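Local coordinates for phosphate-binding protein PstS 2 (Streptococcus pneumoniae, PDB 4H1X), which probably serves as the phosphate-capturing, solute-binding component of the PstSACB ABC transporter, which imports phosphate, at residues A25-L33 against M247-S255; T54-Q62 against G69-V80. All blocks are in the same frame, centred on the assembly; numbering follows the deposited sequence. Where two conformers were deposited one is given.

Contact 1. Residues A25-L33 against M247-S255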
# COMPACT_ATOMS: atom_id res chain seq x y z
N ALA A 25 -3.21 -6.33 -2.93
CA ALA A 25 -3.63 -5.98 -1.57
C ALA A 25 -5.16 -6.03 -1.44
O ALA A 25 -5.68 -6.68 -0.52
CB ALA A 25 -3.14 -4.59 -1.23
N PHE A 26 -5.87 -5.36 -2.35
CA PHE A 26 -7.33 -5.31 -2.34
C PHE A 26 -7.93 -6.72 -2.35
O PHE A 26 -8.77 -7.02 -1.51
CB PHE A 26 -7.87 -4.50 -3.54
CG PHE A 26 -9.38 -4.44 -3.54
CD1 PHE A 26 -10.06 -3.54 -2.72
CD2 PHE A 26 -10.13 -5.29 -4.36
CE1 PHE A 26 -11.46 -3.47 -2.73
CE2 PHE A 26 -11.54 -5.24 -4.34
CZ PHE A 26 -12.19 -4.34 -3.51
N THR A 27 -7.52 -7.56 -3.31
CA THR A 27 -8.08 -8.90 -3.43
C THR A 27 -7.71 -9.77 -2.21
O THR A 27 -8.54 -10.58 -1.79
CB THR A 27 -7.67 -9.56 -4.75
OG1 THR A 27 -6.26 -9.66 -4.81
CG2 THR A 27 -8.22 -8.79 -5.99
N GLU A 28 -6.51 -9.59 -1.64
CA GLU A 28 -6.12 -10.35 -0.43
C GLU A 28 -7.00 -9.92 0.78
O GLU A 28 -7.59 -10.77 1.45
CB GLU A 28 -4.63 -10.15 -0.10
CG GLU A 28 -4.15 -10.86 1.16
CD GLU A 28 -4.39 -12.36 1.23
OE1 GLU A 28 -4.09 -13.06 0.23
OE2 GLU A 28 -4.88 -12.83 2.28
N ILE A 29 -7.07 -8.61 1.05
CA ILE A 29 -7.82 -8.07 2.19
C ILE A 29 -9.33 -8.42 2.13
O ILE A 29 -9.91 -8.80 3.16
CB ILE A 29 -7.60 -6.53 2.35
CG1 ILE A 29 -6.10 -6.21 2.63
CG2 ILE A 29 -8.47 -5.95 3.49
CD1 ILE A 29 -5.69 -4.75 2.30
N THR A 30 -9.97 -8.31 0.95
CA THR A 30 -11.40 -8.63 0.80
C THR A 30 -11.68 -10.16 0.74
O THR A 30 -12.85 -10.56 0.80
CB THR A 30 -11.96 -7.96 -0.48
OG1 THR A 30 -11.19 -8.43 -1.59
CG2 THR A 30 -11.96 -6.44 -0.41
N GLY A 31 -10.64 -10.97 0.57
CA GLY A 31 -10.76 -12.42 0.48
C GLY A 31 -11.13 -12.95 -0.90
O GLY A 31 -11.52 -14.12 -1.02
N ILE A 32 -11.01 -12.08 -1.94
CA ILE A 32 -11.29 -12.41 -3.34
C ILE A 32 -10.15 -13.29 -3.86
O ILE A 32 -10.37 -14.11 -4.75
CB ILE A 32 -11.49 -11.11 -4.16
CG1 ILE A 32 -12.88 -10.49 -3.87
CG2 ILE A 32 -11.29 -11.30 -5.67
CD1 ILE A 32 -12.95 -9.03 -4.16
N LEU A 33 -8.94 -13.12 -3.29
CA LEU A 33 -7.75 -13.90 -3.62
C LEU A 33 -7.67 -15.00 -2.57
O LEU A 33 -7.37 -14.72 -1.41
CB LEU A 33 -6.49 -13.00 -3.62
CG LEU A 33 -5.13 -13.66 -3.94
CD1 LEU A 33 -5.06 -14.13 -5.38
CD2 LEU A 33 -4.00 -12.69 -3.68
N MSE A 247 -18.31 -5.37 4.18
CA MSE A 247 -17.17 -6.10 3.60
C MSE A 247 -17.70 -7.27 2.76
O MSE A 247 -17.12 -7.56 1.73
CB MSE A 247 -16.18 -6.57 4.67
CG MSE A 247 -15.25 -5.48 5.19
SE MSE A 247 -13.69 -5.03 4.08
CE MSE A 247 -12.69 -6.73 4.20
N ALA A 248 -18.84 -7.90 3.17
CA ALA A 248 -19.46 -9.00 2.41
C ALA A 248 -19.92 -8.51 1.05
O ALA A 248 -19.62 -9.15 0.04
CB ALA A 248 -20.66 -9.57 3.16
N GLU A 249 -20.63 -7.36 1.03
CA GLU A 249 -21.12 -6.75 -0.20
C GLU A 249 -19.95 -6.39 -1.08
O GLU A 249 -20.00 -6.65 -2.27
CB GLU A 249 -21.94 -5.50 0.07
CG GLU A 249 -23.39 -5.77 0.39
CD GLU A 249 -24.19 -4.54 0.77
OE1 GLU A 249 -23.61 -3.56 1.30
OE2 GLU A 249 -25.42 -4.55 0.54
N LEU A 250 -18.88 -5.81 -0.48
CA LEU A 250 -17.68 -5.41 -1.21
C LEU A 250 -17.09 -6.58 -1.98
O LEU A 250 -16.84 -6.46 -3.19
CB LEU A 250 -16.62 -4.80 -0.26
CG LEU A 250 -15.40 -4.16 -0.96
CD1 LEU A 250 -15.83 -3.08 -1.98
CD2 LEU A 250 -14.44 -3.59 0.07
N ALA A 251 -16.89 -7.71 -1.30
CA ALA A 251 -16.34 -8.90 -1.94
C ALA A 251 -17.31 -9.44 -3.01
O ALA A 251 -16.87 -9.81 -4.10
CB ALA A 251 -16.01 -9.96 -0.92
N ASP A 252 -18.65 -9.40 -2.72
CA ASP A 252 -19.70 -9.82 -3.66
C ASP A 252 -19.65 -8.99 -4.95
O ASP A 252 -19.77 -9.55 -6.05
CB ASP A 252 -21.08 -9.70 -3.02
CG ASP A 252 -21.45 -10.82 -2.07
OD1 ASP A 252 -20.61 -11.72 -1.85
OD2 ASP A 252 -22.60 -10.79 -1.54
N VAL A 253 -19.47 -7.67 -4.82
CA VAL A 253 -19.42 -6.77 -5.98
C VAL A 253 -18.15 -7.06 -6.82
O VAL A 253 -18.27 -7.27 -8.03
CB VAL A 253 -19.52 -5.28 -5.55
CG1 VAL A 253 -19.20 -4.34 -6.71
CG2 VAL A 253 -20.92 -4.96 -4.99
N PHE A 254 -16.97 -7.06 -6.18
CA PHE A 254 -15.72 -7.21 -6.93
C PHE A 254 -15.50 -8.64 -7.47
O PHE A 254 -14.77 -8.78 -8.45
CB PHE A 254 -14.52 -6.69 -6.15
CG PHE A 254 -14.42 -5.18 -6.30
CD1 PHE A 254 -13.71 -4.63 -7.37
CD2 PHE A 254 -15.12 -4.32 -5.46
CE1 PHE A 254 -13.64 -3.24 -7.55
CE2 PHE A 254 -15.04 -2.93 -5.64
CZ PHE A 254 -14.28 -2.40 -6.67
N SER A 255 -16.19 -9.67 -6.90
CA SER A 255 -16.14 -11.05 -7.42
C SER A 255 -17.26 -11.30 -8.45
O SER A 255 -17.36 -12.40 -8.99
CB SER A 255 -16.26 -12.07 -6.28
OG SER A 255 -17.56 -11.98 -5.71
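Phe26 and Phe254 meet in a T-shaped (edge-to-face) stack between two helices on one side of the central sheet of a periplasmic-binding-protein lobe. The edge of Phe26 points at the face of Phe254, with centroids 4.7 Å apart and planes at 67°. Phe26 CZ stands 3.5 Å above that face, offset toward the rim. Phe26 CG, anti to the backbone N (chi1 -180°), carries the ring across to helix 247-254. The Leu250 side chain comes from the other helix against that of Phe26, and its CD2 meets Phe26 CE1 obliquely at 4.1 Å. Leu250 CD2 also meets Thr30 CG2 at 3.8 Å, and that methyl lies over one face of the Phe26 ring. Ile32 CD1 rests against Phe254 CB. In the conformer given, the bent side chain of selenomethionine Met247 brings CE near Ile29 O. The axes of segments 25-30 and 247-254 approach to 10.5 Å and cross at -130°. Helix 21-30 ends in a Schellman motif at Gly31, which turns Ile32 into the contact. Val234 of strand 223-236 touches both Phe26 and Leu250. Phe26 O accepts from Thr30 N and, on the opposite face of its plane, from Thr30 OG1 at 2.8 Å.

Contact 2. Residues T54-Q62 against G69-V80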
# COMPACT_ATOMS: atom_id res chain seq x y z
N THR A 54 -3.83 4.48 -10.98
CA THR A 54 -4.73 5.20 -10.08
C THR A 54 -5.52 6.25 -10.88
O THR A 54 -6.74 6.32 -10.72
CB THR A 54 -3.93 5.84 -8.93
OG1 THR A 54 -3.07 4.86 -8.36
CG2 THR A 54 -4.82 6.40 -7.86
N GLU A 55 -4.82 7.03 -11.77
CA GLU A 55 -5.43 8.06 -12.61
C GLU A 55 -6.50 7.45 -13.53
O GLU A 55 -7.55 8.04 -13.76
CB GLU A 55 -4.34 8.78 -13.44
CG GLU A 55 -3.34 9.61 -12.63
CD GLU A 55 -2.43 8.90 -11.64
OE1 GLU A 55 -1.97 7.78 -11.93
OE2 GLU A 55 -2.18 9.49 -10.56
N GLY A 56 -6.18 6.26 -14.06
CA GLY A 56 -7.06 5.54 -14.97
C GLY A 56 -8.33 5.10 -14.27
O GLY A 56 -9.42 5.24 -14.82
N VAL A 57 -8.19 4.61 -13.01
CA VAL A 57 -9.35 4.19 -12.19
C VAL A 57 -10.22 5.44 -11.94
O VAL A 57 -11.41 5.40 -12.24
CB VAL A 57 -9.00 3.44 -10.87
CG1 VAL A 57 -10.27 3.16 -10.06
CG2 VAL A 57 -8.30 2.12 -11.16
N LEU A 58 -9.61 6.55 -11.48
CA LEU A 58 -10.31 7.83 -11.22
C LEU A 58 -11.09 8.30 -12.43
O LEU A 58 -12.27 8.62 -12.30
CB LEU A 58 -9.35 8.94 -10.76
CG LEU A 58 -8.80 8.78 -9.35
CD1 LEU A 58 -7.69 9.76 -9.09
CD2 LEU A 58 -9.89 8.95 -8.32
N SER A 59 -10.47 8.28 -13.62
CA SER A 59 -11.09 8.70 -14.88
C SER A 59 -12.29 7.80 -15.23
O SER A 59 -13.33 8.31 -15.66
CB SER A 59 -10.06 8.67 -16.01
OG SER A 59 -10.69 8.90 -17.26
N ALA A 60 -12.11 6.46 -15.13
CA ALA A 60 -13.16 5.50 -15.45
C ALA A 60 -14.36 5.66 -14.50
O ALA A 60 -15.50 5.58 -14.95
CB ALA A 60 -12.61 4.08 -15.37
N VAL A 61 -14.10 5.84 -13.18
CA VAL A 61 -15.20 5.98 -12.21
C VAL A 61 -15.91 7.34 -12.41
O VAL A 61 -17.14 7.38 -12.47
CB VAL A 61 -14.70 5.80 -10.76
CG1 VAL A 61 -15.79 6.16 -9.76
CG2 VAL A 61 -14.21 4.36 -10.54
N GLN A 62 -15.14 8.43 -12.56
CA GLN A 62 -15.75 9.75 -12.83
C GLN A 62 -16.54 9.74 -14.16
O GLN A 62 -17.54 10.43 -14.28
CB GLN A 62 -14.67 10.85 -12.89
CG GLN A 62 -15.27 12.27 -12.92
CD GLN A 62 -14.26 13.38 -13.10
OE1 GLN A 62 -13.05 13.17 -13.21
NE2 GLN A 62 -14.75 14.62 -13.10
N GLY A 69 -14.54 1.25 -8.34
CA GLY A 69 -13.13 0.89 -8.43
C GLY A 69 -12.45 1.09 -7.09
O GLY A 69 -13.10 1.45 -6.10
N TYR A 70 -11.13 0.81 -7.05
CA TYR A 70 -10.38 1.00 -5.81
C TYR A 70 -9.09 1.75 -6.13
O TYR A 70 -8.48 1.53 -7.19
CB TYR A 70 -10.10 -0.32 -5.07
CG TYR A 70 -9.52 -1.39 -5.97
CD1 TYR A 70 -8.16 -1.42 -6.27
CD2 TYR A 70 -10.33 -2.39 -6.51
CE1 TYR A 70 -7.64 -2.39 -7.13
CE2 TYR A 70 -9.82 -3.35 -7.37
CZ TYR A 70 -8.47 -3.36 -7.66
OH TYR A 70 -7.98 -4.32 -8.52
N ILE A 71 -8.70 2.65 -5.23
CA ILE A 71 -7.47 3.44 -5.37
C ILE A 71 -6.79 3.60 -4.02
O ILE A 71 -7.43 3.46 -2.96
CB ILE A 71 -7.80 4.89 -5.93
CG1 ILE A 71 -8.74 5.68 -4.94
CG2 ILE A 71 -8.35 4.87 -7.38
CD1 ILE A 71 -9.09 7.13 -5.27
N SER A 72 -5.50 3.98 -4.06
CA SER A 72 -4.76 4.34 -2.86
C SER A 72 -5.51 5.52 -2.21
O SER A 72 -5.90 6.46 -2.92
CB SER A 72 -3.33 4.73 -3.23
OG SER A 72 -2.63 3.64 -3.81
N LEU A 73 -5.77 5.47 -0.90
CA LEU A 73 -6.52 6.51 -0.18
C LEU A 73 -5.96 7.94 -0.40
O LEU A 73 -6.74 8.86 -0.57
CB LEU A 73 -6.58 6.19 1.31
CG LEU A 73 -7.38 7.15 2.20
CD1 LEU A 73 -8.85 7.29 1.71
CD2 LEU A 73 -7.35 6.68 3.64
N GLY A 74 -4.63 8.09 -0.42
CA GLY A 74 -3.98 9.38 -0.62
C GLY A 74 -4.26 10.03 -1.97
O GLY A 74 -4.02 11.23 -2.15
N SER A 75 -4.76 9.24 -2.93
CA SER A 75 -5.08 9.70 -4.28
C SER A 75 -6.55 10.11 -4.46
O SER A 75 -6.92 10.50 -5.57
CB SER A 75 -4.72 8.63 -5.29
OG SER A 75 -3.33 8.35 -5.27
N LEU A 76 -7.38 10.00 -3.41
CA LEU A 76 -8.81 10.36 -3.46
C LEU A 76 -8.98 11.84 -3.78
O LEU A 76 -8.22 12.67 -3.25
CB LEU A 76 -9.49 10.02 -2.13
CG LEU A 76 -10.98 10.35 -1.98
CD1 LEU A 76 -11.82 9.59 -3.01
CD2 LEU A 76 -11.44 10.04 -0.57
N THR A 77 -9.90 12.16 -4.70
CA THR A 77 -10.25 13.54 -5.07
C THR A 77 -11.75 13.72 -5.02
O THR A 77 -12.49 12.73 -4.98
CB THR A 77 -9.73 13.93 -6.48
OG1 THR A 77 -10.54 13.31 -7.48
CG2 THR A 77 -8.26 13.66 -6.70
N LYS A 78 -12.21 14.99 -5.12
CA LYS A 78 -13.63 15.36 -5.16
C LYS A 78 -14.36 14.87 -6.45
O LYS A 78 -15.58 14.97 -6.50
CB LYS A 78 -13.78 16.89 -5.05
CG LYS A 78 -13.18 17.64 -6.24
CD LYS A 78 -13.42 19.14 -6.22
CE LYS A 78 -12.50 19.86 -7.18
NZ LYS A 78 -12.82 19.56 -8.61
N SER A 79 -13.60 14.38 -7.47
CA SER A 79 -14.16 13.92 -8.75
C SER A 79 -14.86 12.56 -8.62
O SER A 79 -15.56 12.13 -9.54
CB SER A 79 -13.07 13.87 -9.81
OG SER A 79 -12.58 15.17 -10.07
N VAL A 80 -14.64 11.87 -7.50
CA VAL A 80 -15.26 10.57 -7.22
C VAL A 80 -15.72 10.58 -5.75
O VAL A 80 -15.32 11.46 -4.97
CB VAL A 80 -14.35 9.36 -7.53
CG1 VAL A 80 -13.96 9.26 -9.01
CG2 VAL A 80 -13.12 9.35 -6.64
O HOH W 1 -4.17 3.35 -6.42
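Thr54 OG1 and Ser72 N are joined through one water. The water lies 2.7 Å from Thr54 OG1 and accepts from Ser72 N at 2.8 Å. It links the first turn of helix 54-63 to the end of strand 67-72, within the beta-alpha-beta crossover formed by strand 49-51, helix 54-63 and strand 67-72. The rest of the contact is mainly apolar. With CG2 anti to the backbone N, Thr54 turns its methyl onto Ser75 CB, a tight 3.4 Å, and its OG1 toward the water. One turn on, Val57 CG1 lies 3.7 Å from Ile71 CG2. It is also 4.0 Å from Gly69 CA, and the helix packs directly on the strand backbone here. Leu58 CD1 touches Ser75 O, and its CD2 touches both Ile71 CD1 (3.6 Å) and Val80 CG2 (3.7 Å). Val61 CG1 then meets Val80 CG1. The extended Gln62 lies along Ser79, with CG 3.4 Å from Ser79 O. An ST turn at Thr77, whose OG1 accepts from Ser79 N, shapes the chain just before Val80. The contact joins an apolar interior to a water-bridged polar end next to bound citrate, probably from crystallisation, which may mark a ligand pocket.

How the contacts relate
From the N terminus, strand 12-16 leads into helix 21-30, whose second half and the turn after it make up 25-33. The chain next forms helix 54-63 and strand 67-72, and contact 2 closes a short loop with six residues between its segments. It then runs through the rest of the fold before helix 247-254 returns to 25-33. Contact 1 therefore closes a long loop, 213 residues between segments, that encloses contact 2. The contact centres are about 18 Å apart, yet they touch through strand 67-72. Tyr70 stacks with Phe26 and packs on Phe254, while Ile71 faces helix 54-63. The strand thus ties helices on opposite sides of the sheet into one lobe.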